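Local coordinates for heavy-metal chelation domain-containing protein (Pyrococcus horikoshii, PDB 3NPG) that is of unknown function but may bind or chelate heavy-metal ions and probably has a Rossmann-like domain, at residues Trp34-Val37 with Gly42-Leu45; Leu68-Lys73 with Val86-Ala91; Pro127-Leu132 with Val138-Arg143. All coordinates share one frame; numbering follows the deposited sequence.

Contact 1: Trp34-Val37 with Gly42-Leu45; sequences WVLV and GRAL
Leu45 reaches over the neighbouring strand with one methyl, CD1, which overlaps the six-membered ring of Trp34. Leu45 CD1 lies 3.8 Å from Trp34 CE3. The two side chains cross obliquely, and the methyl approaches the ring at a slant. Leu45 CD1 also lies 3.9 Å from Leu36 CD1. Leu36 and Leu45 stand on one face of the sheet as a non-hydrogen-bonded antiparallel pair, and their side chains cross at about a right angle. In Leu45 the branch is swung away from the backbone N (chi1 -170°), which carries CD1 back across the strand towards Trp34.

Val37 and Ala44 form the hydrogen-bonded pair, with their side chains on the other face. Val37 N gives a nearly straight bond of 3.0 Å to Ala44 O. Ala44 N returns one of 3.0 Å to Val37 O, with the donor tilted 35° from the carbonyl plane. Val37 CG2 packs on Ala44 CB at 3.9 Å. Arg43 lies at the exposed end, its extended chain running past Leu36, with Arg43 NH1 4.0 Å from Leu36 CD2.

These are the facing strands of a beta hairpin, 32-38 and 43-49. Helix 223-232 covers the Trp34, Leu36 and Leu45 face through Leu227 and Ile223. Helix 79-96 covers the Val37 and Ala44 face through Ala91 and Tyr95. Apart from the charged Arg43 at the exposed end, the side chains named on both faces are largely apolar, and the backbone polar atoms of the Val37-Ala44 pair satisfy each other, as suits a sheet buried between helices.

Contact 2: Leu68-Lys73 with Val86-Ala91; sequences LEFIDK and VAAINA
Ala88 CB fits between two residues of helix 67-72. Ala88 CB lies 3.7 Å from Phe70 CB and 3.8 Å from Ile71 CG1. Ala88 thus touches the CB of Phe70 and lies off the edge of the ring, near its plane. Beside this, Ile71 CG2 packs on Ile89 CG1 at 3.7 Å.

The torsions divide the work of Ile71 between its branches. CG1 lies beside the backbone N (chi1 -56°) and meets Ala88, while CG2 lies opposite that N and meets Ile89. Both branches are therefore used. No hydrogen bond joins the segments, and the contact is wholly apolar. The small side chain of Ala88 allows a close approach: the short helix axes come within 8.1 Å, at a crossing angle of -121°, and Ile71 and Ala88 have the nearest CA atoms.

Polar groups act farther out, at the end of the first helix. Lys73 NZ forms a salt bridge of 3.1 Å with Glu69 OE2, meeting this oxygen nearly along its C-O axis. This pair spans the last turn of the helix, on residues that do not touch the second helix. Asp72 is tied to Lys11 of helix 6-17 by a second salt bridge.

Phe70 extends beyond the pair, stacking edge-to-face with Phe26 and packing on Leu232 of a second subunit. Ile71 also touches Ala14 and Met15 of helix 6-17, while strand 32-38 packs on both helices, Val35 touching Phe70, Ala87 and Ala91.

Contact 3: Pro127-Leu132 with Val138-Arg143; sequences PVVRTL and VYVFER
Helix 126-132 ends close to the start of strand 137-141, and the nearest CA atoms of the two segments, those of Leu132 and Val138, are 7.0 Å apart. The chain turns back after Leu132 and enters the strand, which lies against the helix. Together with strand 118-122 they make a beta-alpha-beta unit of the parallel part of a mixed sheet, consistent with the Rossmann-like clan to which this region is assigned. Strand 137-141 bonds to strand 118-122 through Tyr139 and Phe141, and to Tyr153 through Val140. No hydrogen bond joins it to the helix segment. The contact is made by apolar side chains and by one methyl set against a backbone carbonyl.

Two residues of the helix meet two of the strand. Near the turn, Val138 CG2 lies at the C-terminal end of the helix segment. Val138 CG2 is 3.9 Å from Leu132 CB and 3.5 Å from Leu132 O, so a methyl approaches the last carbonyl of the segment. One helical turn back, both methyls of Val129 reach the strand: Val129 CG1 and Val129 CG2 are each 3.8 Å from Val140 CG2. Val140 CG2 comes to this place because it lies beside its backbone N, with CG1 swung to the opposite side (chi1 -169°). Ile121 of strand 118-122 touches Val129, Leu132 and Val138, and Ile111 of helix 107-112 touches Leu132.

Beyond the strand, Arg143 forms a salt bridge with Glu54, and its NH2 pairs with Asp155 of a third subunit. On the far side of the helix, Thr131 OG1 donates to Pro127 O at 2.7 Å, tilted 21° from the carbonyl plane.

Contacts 1 and 2 are buried and lie side by side in the first of the two putative chelation regions, with centres 11 Å apart. They touch directly, since Ala91 CB packs against Val35 O at 3.4 Å. Helix 79-96 of contact 2 thus also packs on the strands of contact 1. Contact 3 shares no element with either. It sits on the opposite side of the chain's centre, in the second region, and is only partly buried. Its nearest atoms are about 15 Å from contact 2 and about 20 Å from contact 1. Contact 1 pairs two strands and has hydrogen bonds across it. Contacts 2 and 3 join helix to helix and helix to strand without them.

Contact 1: Trp34-Val37 with Gly42-Leu45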
loop_
_atom_site.group_PDB
_atom_site.type_symbol
_atom_site.label_atom_id
_atom_site.label_comp_id
_atom_site.label_asym_id
_atom_site.label_seq_id
_atom_site.Cartn_x
_atom_site.Cartn_y
_atom_site.Cartn_z
ATOM N N TRP A 34 -13.275 15.305 -12.684
ATOM C CA TRP A 34 -14.327 16.285 -12.911
ATOM C C TRP A 34 -14.959 16.173 -14.279
ATOM O O TRP A 34 -14.321 15.715 -15.225
ATOM C CB TRP A 34 -13.820 17.712 -12.654
ATOM C CG TRP A 34 -12.623 18.089 -13.466
ATOM C CD1 TRP A 34 -11.316 17.995 -13.093
ATOM C CD2 TRP A 34 -12.628 18.661 -14.777
ATOM N NE1 TRP A 34 -10.503 18.471 -14.093
ATOM C CE2 TRP A 34 -11.283 18.898 -15.136
ATOM C CE3 TRP A 34 -13.643 18.997 -15.692
ATOM C CZ2 TRP A 34 -10.926 19.440 -16.374
ATOM C CZ3 TRP A 34 -13.285 19.532 -16.915
ATOM C CH2 TRP A 34 -11.940 19.742 -17.249
ATOM N N VAL A 35 -16.227 16.584 -14.381
ATOM C CA VAL A 35 -16.974 16.604 -15.635
ATOM C C VAL A 35 -17.680 17.948 -15.756
ATOM O O VAL A 35 -18.453 18.323 -14.866
ATOM C CB VAL A 35 -17.973 15.407 -15.737
ATOM C CG1 VAL A 35 -18.986 15.627 -16.852
ATOM C CG2 VAL A 35 -17.233 14.081 -15.931
ATOM N N LEU A 36 -17.359 18.709 -16.812
ATOM C CA LEU A 36 -17.977 20.008 -17.063
ATOM C C LEU A 36 -19.117 19.857 -18.083
ATOM O O LEU A 36 -18.914 19.275 -19.152
ATOM C CB LEU A 36 -16.916 21.009 -17.570
ATOM C CG LEU A 36 -17.374 22.461 -17.753
ATOM C CD1 LEU A 36 -17.910 23.043 -16.447
ATOM C CD2 LEU A 36 -16.241 23.322 -18.295
ATOM N N VAL A 37 -20.332 20.309 -17.720
ATOM C CA VAL A 37 -21.500 20.211 -18.609
ATOM C C VAL A 37 -22.097 21.585 -18.903
ATOM O O VAL A 37 -21.821 22.540 -18.178
ATOM C CB VAL A 37 -22.577 19.214 -18.079
ATOM C CG1 VAL A 37 -22.013 17.802 -17.972
ATOM C CG2 VAL A 37 -23.157 19.679 -16.738
ATOM N N GLY A 42 -26.866 27.613 -18.358
ATOM C CA GLY A 42 -25.434 27.816 -18.140
ATOM C C GLY A 42 -24.649 26.530 -17.957
ATOM O O GLY A 42 -25.075 25.465 -18.416
ATOM N N ARG A 43 -23.489 26.618 -17.270
ATOM C CA ARG A 43 -22.607 25.465 -17.046
ATOM C C ARG A 43 -22.668 24.941 -15.601
ATOM O O ARG A 43 -23.059 25.672 -14.685
ATOM C CB ARG A 43 -21.154 25.809 -17.426
ATOM C CG ARG A 43 -20.921 25.911 -18.922
ATOM C CD ARG A 43 -19.469 26.185 -19.247
ATOM N NE ARG A 43 -19.236 26.195 -20.691
ATOM C CZ ARG A 43 -18.049 26.404 -21.248
ATOM N NH1 ARG A 43 -16.981 26.624 -20.490
ATOM N NH2 ARG A 43 -17.919 26.392 -22.569
ATOM N N ALA A 44 -22.260 23.671 -15.401
ATOM C CA ALA A 44 -22.212 23.044 -14.076
ATOM C C ALA A 44 -21.028 22.097 -13.987
ATOM O O ALA A 44 -20.750 21.358 -14.939
ATOM C CB ALA A 44 -23.502 22.289 -13.803
ATOM N N LEU A 45 -20.317 22.119 -12.855
ATOM C CA LEU A 45 -19.150 21.267 -12.669
ATOM C C LEU A 45 -19.404 20.192 -11.615
ATOM O O LEU A 45 -19.728 20.501 -10.471
ATOM C CB LEU A 45 -17.914 22.115 -12.303
ATOM C CG LEU A 45 -16.552 21.398 -12.317
ATOM C CD1 LEU A 45 -16.213 20.872 -13.705
ATOM C CD2 LEU A 45 -15.467 22.317 -11.847
#

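Contact 2: Leu68-Lys73 with Val86-Ala91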
loop_
_atom_site.group_PDB
_atom_site.type_symbol
_atom_site.label_atom_id
_atom_site.label_comp_id
_atom_site.label_asym_id
_atom_site.label_seq_id
_atom_site.Cartn_x
_atom_site.Cartn_y
_atom_site.Cartn_z
ATOM N N LEU A 68 -24.087 11.012 -21.725
ATOM C CA LEU A 68 -24.859 9.772 -21.557
ATOM C C LEU A 68 -23.953 8.533 -21.482
ATOM O O LEU A 68 -24.249 7.606 -20.729
ATOM C CB LEU A 68 -25.900 9.621 -22.684
ATOM C CG LEU A 68 -27.064 10.629 -22.658
ATOM C CD1 LEU A 68 -27.820 10.618 -23.965
ATOM C CD2 LEU A 68 -28.003 10.355 -21.491
ATOM N N GLU A 69 -22.831 8.532 -22.248
ATOM C CA GLU A 69 -21.851 7.430 -22.245
ATOM C C GLU A 69 -21.150 7.345 -20.885
ATOM O O GLU A 69 -20.988 6.248 -20.344
ATOM C CB GLU A 69 -20.815 7.621 -23.379
ATOM C CG GLU A 69 -19.796 6.491 -23.506
ATOM C CD GLU A 69 -20.297 5.225 -24.178
ATOM O OE1 GLU A 69 -21.205 5.323 -25.036
ATOM O OE2 GLU A 69 -19.726 4.145 -23.903
ATOM N N PHE A 70 -20.773 8.513 -20.312
ATOM C CA PHE A 70 -20.127 8.579 -18.997
ATOM C C PHE A 70 -21.039 8.039 -17.912
ATOM O O PHE A 70 -20.629 7.159 -17.156
ATOM C CB PHE A 70 -19.699 10.026 -18.665
ATOM C CG PHE A 70 -18.410 10.499 -19.316
ATOM C CD1 PHE A 70 -17.640 9.635 -20.088
ATOM C CD2 PHE A 70 -17.951 11.797 -19.125
ATOM C CE1 PHE A 70 -16.455 10.069 -20.681
ATOM C CE2 PHE A 70 -16.763 12.229 -19.715
ATOM C CZ PHE A 70 -16.022 11.364 -20.491
ATOM N N ILE A 71 -22.312 8.520 -17.870
ATOM C CA ILE A 71 -23.303 8.101 -16.860
ATOM C C ILE A 71 -23.621 6.601 -16.949
ATOM O O ILE A 71 -23.783 5.952 -15.917
ATOM C CB ILE A 71 -24.597 8.987 -16.918
ATOM C CG1 ILE A 71 -24.249 10.489 -16.762
ATOM C CG2 ILE A 71 -25.618 8.549 -15.852
ATOM C CD1 ILE A 71 -25.374 11.445 -17.142
ATOM N N ASP A 72 -23.680 6.047 -18.174
ATOM C CA ASP A 72 -23.959 4.619 -18.365
ATOM C C ASP A 72 -22.851 3.746 -17.750
ATOM O O ASP A 72 -23.127 2.638 -17.288
ATOM C CB ASP A 72 -24.135 4.296 -19.859
ATOM C CG ASP A 72 -24.518 2.853 -20.128
ATOM O OD1 ASP A 72 -25.474 2.363 -19.487
ATOM O OD2 ASP A 72 -23.862 2.214 -20.981
ATOM N N LYS A 73 -21.609 4.268 -17.707
ATOM C CA LYS A 73 -20.452 3.542 -17.181
ATOM C C LYS A 73 -20.238 3.773 -15.665
ATOM O O LYS A 73 -19.165 3.471 -15.150
ATOM C CB LYS A 73 -19.178 3.918 -17.969
ATOM C CG LYS A 73 -19.243 3.572 -19.464
ATOM C CD LYS A 73 -19.040 2.093 -19.719
ATOM C CE LYS A 73 -19.177 1.750 -21.174
ATOM N NZ LYS A 73 -18.104 2.373 -21.988
ATOM N N VAL A 86 -19.713 8.831 -12.045
ATOM C CA VAL A 86 -20.204 9.516 -10.839
ATOM C C VAL A 86 -19.984 11.041 -10.953
ATOM O O VAL A 86 -20.887 11.814 -10.635
ATOM C CB VAL A 86 -19.572 8.926 -9.550
ATOM C CG1 VAL A 86 -19.901 9.779 -8.329
ATOM C CG2 VAL A 86 -20.019 7.481 -9.335
ATOM N N ALA A 87 -18.807 11.466 -11.484
ATOM C CA ALA A 87 -18.519 12.892 -11.719
ATOM C C ALA A 87 -19.518 13.490 -12.713
ATOM O O ALA A 87 -19.929 14.636 -12.554
ATOM C CB ALA A 87 -17.099 13.066 -12.236
ATOM N N ALA A 88 -19.951 12.685 -13.708
ATOM C CA ALA A 88 -20.949 13.100 -14.699
ATOM C C ALA A 88 -22.348 13.171 -14.078
ATOM O O ALA A 88 -23.106 14.084 -14.398
ATOM C CB ALA A 88 -20.948 12.145 -15.879
ATOM N N ILE A 89 -22.692 12.204 -13.183
ATOM C CA ILE A 89 -23.979 12.220 -12.461
ATOM C C ILE A 89 -24.049 13.471 -11.579
ATOM O O ILE A 89 -25.077 14.150 -11.550
ATOM C CB ILE A 89 -24.186 10.907 -11.627
ATOM C CG1 ILE A 89 -24.349 9.686 -12.546
ATOM C CG2 ILE A 89 -25.392 11.040 -10.664
ATOM C CD1 ILE A 89 -24.285 8.356 -11.835
ATOM N N ASN A 90 -22.926 13.806 -10.909
ATOM C CA ASN A 90 -22.821 14.999 -10.076
ATOM C C ASN A 90 -22.911 16.276 -10.914
ATOM O O ASN A 90 -23.514 17.251 -10.474
ATOM C CB ASN A 90 -21.526 14.976 -9.269
ATOM C CG ASN A 90 -21.481 13.882 -8.228
ATOM O OD1 ASN A 90 -22.511 13.370 -7.776
ATOM N ND2 ASN A 90 -20.287 13.523 -7.799
ATOM N N ALA A 91 -22.329 16.262 -12.137
ATOM C CA ALA A 91 -22.385 17.405 -13.052
ATOM C C ALA A 91 -23.827 17.727 -13.421
ATOM O O ALA A 91 -24.251 18.880 -13.301
ATOM C CB ALA A 91 -21.577 17.109 -14.305
#

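Contact 3: Pro127-Leu132 with Val138-Arg143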
loop_
_atom_site.group_PDB
_atom_site.type_symbol
_atom_site.label_atom_id
_atom_site.label_comp_id
_atom_site.label_asym_id
_atom_site.label_seq_id
_atom_site.Cartn_x
_atom_site.Cartn_y
_atom_site.Cartn_z
ATOM N N PRO A 127 -10.688 16.769 10.909
ATOM C CA PRO A 127 -11.471 17.820 11.593
ATOM C C PRO A 127 -12.791 17.299 12.176
ATOM O O PRO A 127 -13.135 17.641 13.309
ATOM C CB PRO A 127 -11.700 18.868 10.494
ATOM C CG PRO A 127 -11.526 18.127 9.210
ATOM C CD PRO A 127 -10.485 17.092 9.478
ATOM N N VAL A 128 -13.506 16.427 11.419
ATOM C CA VAL A 128 -14.780 15.839 11.862
ATOM C C VAL A 128 -14.556 14.862 13.025
ATOM O O VAL A 128 -15.304 14.889 14.004
ATOM C CB VAL A 128 -15.543 15.162 10.685
ATOM C CG1 VAL A 128 -16.896 14.604 11.144
ATOM C CG2 VAL A 128 -15.727 16.134 9.524
ATOM N N VAL A 129 -13.506 14.013 12.924
ATOM C CA VAL A 129 -13.167 13.028 13.960
ATOM C C VAL A 129 -12.802 13.721 15.289
ATOM O O VAL A 129 -13.366 13.382 16.329
ATOM C CB VAL A 129 -12.049 12.052 13.481
ATOM C CG1 VAL A 129 -11.577 11.147 14.618
ATOM C CG2 VAL A 129 -12.521 11.223 12.293
ATOM N N ARG A 130 -11.897 14.728 15.235
ATOM C CA ARG A 130 -11.442 15.466 16.422
ATOM C C ARG A 130 -12.601 16.115 17.185
ATOM O O ARG A 130 -12.603 16.116 18.418
ATOM C CB ARG A 130 -10.399 16.526 16.030
ATOM N N THR A 131 -13.589 16.659 16.450
ATOM C CA THR A 131 -14.742 17.342 17.042
ATOM C C THR A 131 -15.710 16.352 17.722
ATOM O O THR A 131 -16.251 16.656 18.784
ATOM C CB THR A 131 -15.464 18.195 15.973
ATOM O OG1 THR A 131 -14.501 18.932 15.218
ATOM C CG2 THR A 131 -16.487 19.148 16.580
ATOM N N LEU A 132 -15.931 15.178 17.104
ATOM C CA LEU A 132 -16.895 14.196 17.608
ATOM C C LEU A 132 -16.316 13.232 18.655
ATOM O O LEU A 132 -17.064 12.735 19.500
ATOM C CB LEU A 132 -17.520 13.408 16.447
ATOM C CG LEU A 132 -18.337 14.227 15.440
ATOM C CD1 LEU A 132 -18.653 13.417 14.243
ATOM C CD2 LEU A 132 -19.619 14.755 16.062
ATOM N N VAL A 138 -16.840 7.253 19.089
ATOM C CA VAL A 138 -16.561 7.248 17.653
ATOM C C VAL A 138 -15.754 6.015 17.202
ATOM O O VAL A 138 -14.830 5.586 17.899
ATOM C CB VAL A 138 -15.888 8.585 17.210
ATOM C CG1 VAL A 138 -15.558 8.574 15.726
ATOM C CG2 VAL A 138 -16.773 9.783 17.553
ATOM N N TYR A 139 -16.113 5.452 16.021
ATOM C CA TYR A 139 -15.399 4.339 15.389
ATOM C C TYR A 139 -15.014 4.751 13.975
ATOM O O TYR A 139 -15.892 4.906 13.121
ATOM C CB TYR A 139 -16.276 3.068 15.356
ATOM C CG TYR A 139 -16.552 2.484 16.724
ATOM C CD1 TYR A 139 -17.640 2.912 17.483
ATOM C CD2 TYR A 139 -15.745 1.485 17.251
ATOM C CE1 TYR A 139 -17.891 2.387 18.748
ATOM C CE2 TYR A 139 -15.992 0.944 18.512
ATOM C CZ TYR A 139 -17.065 1.400 19.259
ATOM O OH TYR A 139 -17.312 0.868 20.504
ATOM N N VAL A 140 -13.712 5.018 13.742
ATOM C CA VAL A 140 -13.228 5.486 12.433
ATOM C C VAL A 140 -12.714 4.319 11.587
ATOM O O VAL A 140 -11.918 3.516 12.069
ATOM C CB VAL A 140 -12.165 6.622 12.568
ATOM C CG1 VAL A 140 -11.887 7.274 11.216
ATOM C CG2 VAL A 140 -12.609 7.668 13.580
ATOM N N PHE A 141 -13.172 4.228 10.324
ATOM C CA PHE A 141 -12.756 3.165 9.404
ATOM C C PHE A 141 -12.078 3.752 8.185
ATOM O O PHE A 141 -12.658 4.605 7.510
ATOM C CB PHE A 141 -13.963 2.307 8.982
ATOM C CG PHE A 141 -14.763 1.759 10.136
ATOM C CD1 PHE A 141 -14.394 0.571 10.760
ATOM C CD2 PHE A 141 -15.894 2.424 10.598
ATOM C CE1 PHE A 141 -15.130 0.070 11.834
ATOM C CE2 PHE A 141 -16.625 1.924 11.677
ATOM C CZ PHE A 141 -16.239 0.749 12.287
ATOM N N GLU A 142 -10.851 3.312 7.896
ATOM C CA GLU A 142 -10.118 3.806 6.735
ATOM C C GLU A 142 -9.564 2.661 5.886
ATOM O O GLU A 142 -8.969 1.720 6.416
ATOM C CB GLU A 142 -9.003 4.790 7.159
ATOM C CG GLU A 142 -8.267 5.439 5.990
ATOM C CD GLU A 142 -9.145 6.170 4.988
ATOM O OE1 GLU A 142 -9.734 7.209 5.358
ATOM O OE2 GLU A 142 -9.199 5.732 3.817
ATOM N N ARG A 143 -9.780 2.739 4.573
ATOM C CA ARG A 143 -9.331 1.730 3.627
ATOM C C ARG A 143 -7.914 2.071 3.081
ATOM O O ARG A 143 -7.087 1.172 2.923
ATOM C CB ARG A 143 -10.349 1.603 2.479
ATOM C CG ARG A 143 -10.096 0.435 1.566
ATOM C CD ARG A 143 -11.262 0.187 0.643
ATOM N NE ARG A 143 -10.857 -0.591 -0.527
ATOM C CZ ARG A 143 -10.827 -1.919 -0.568
ATOM N NH1 ARG A 143 -11.229 -2.630 0.477
ATOM N NH2 ARG A 143 -10.443 -2.545 -1.670
#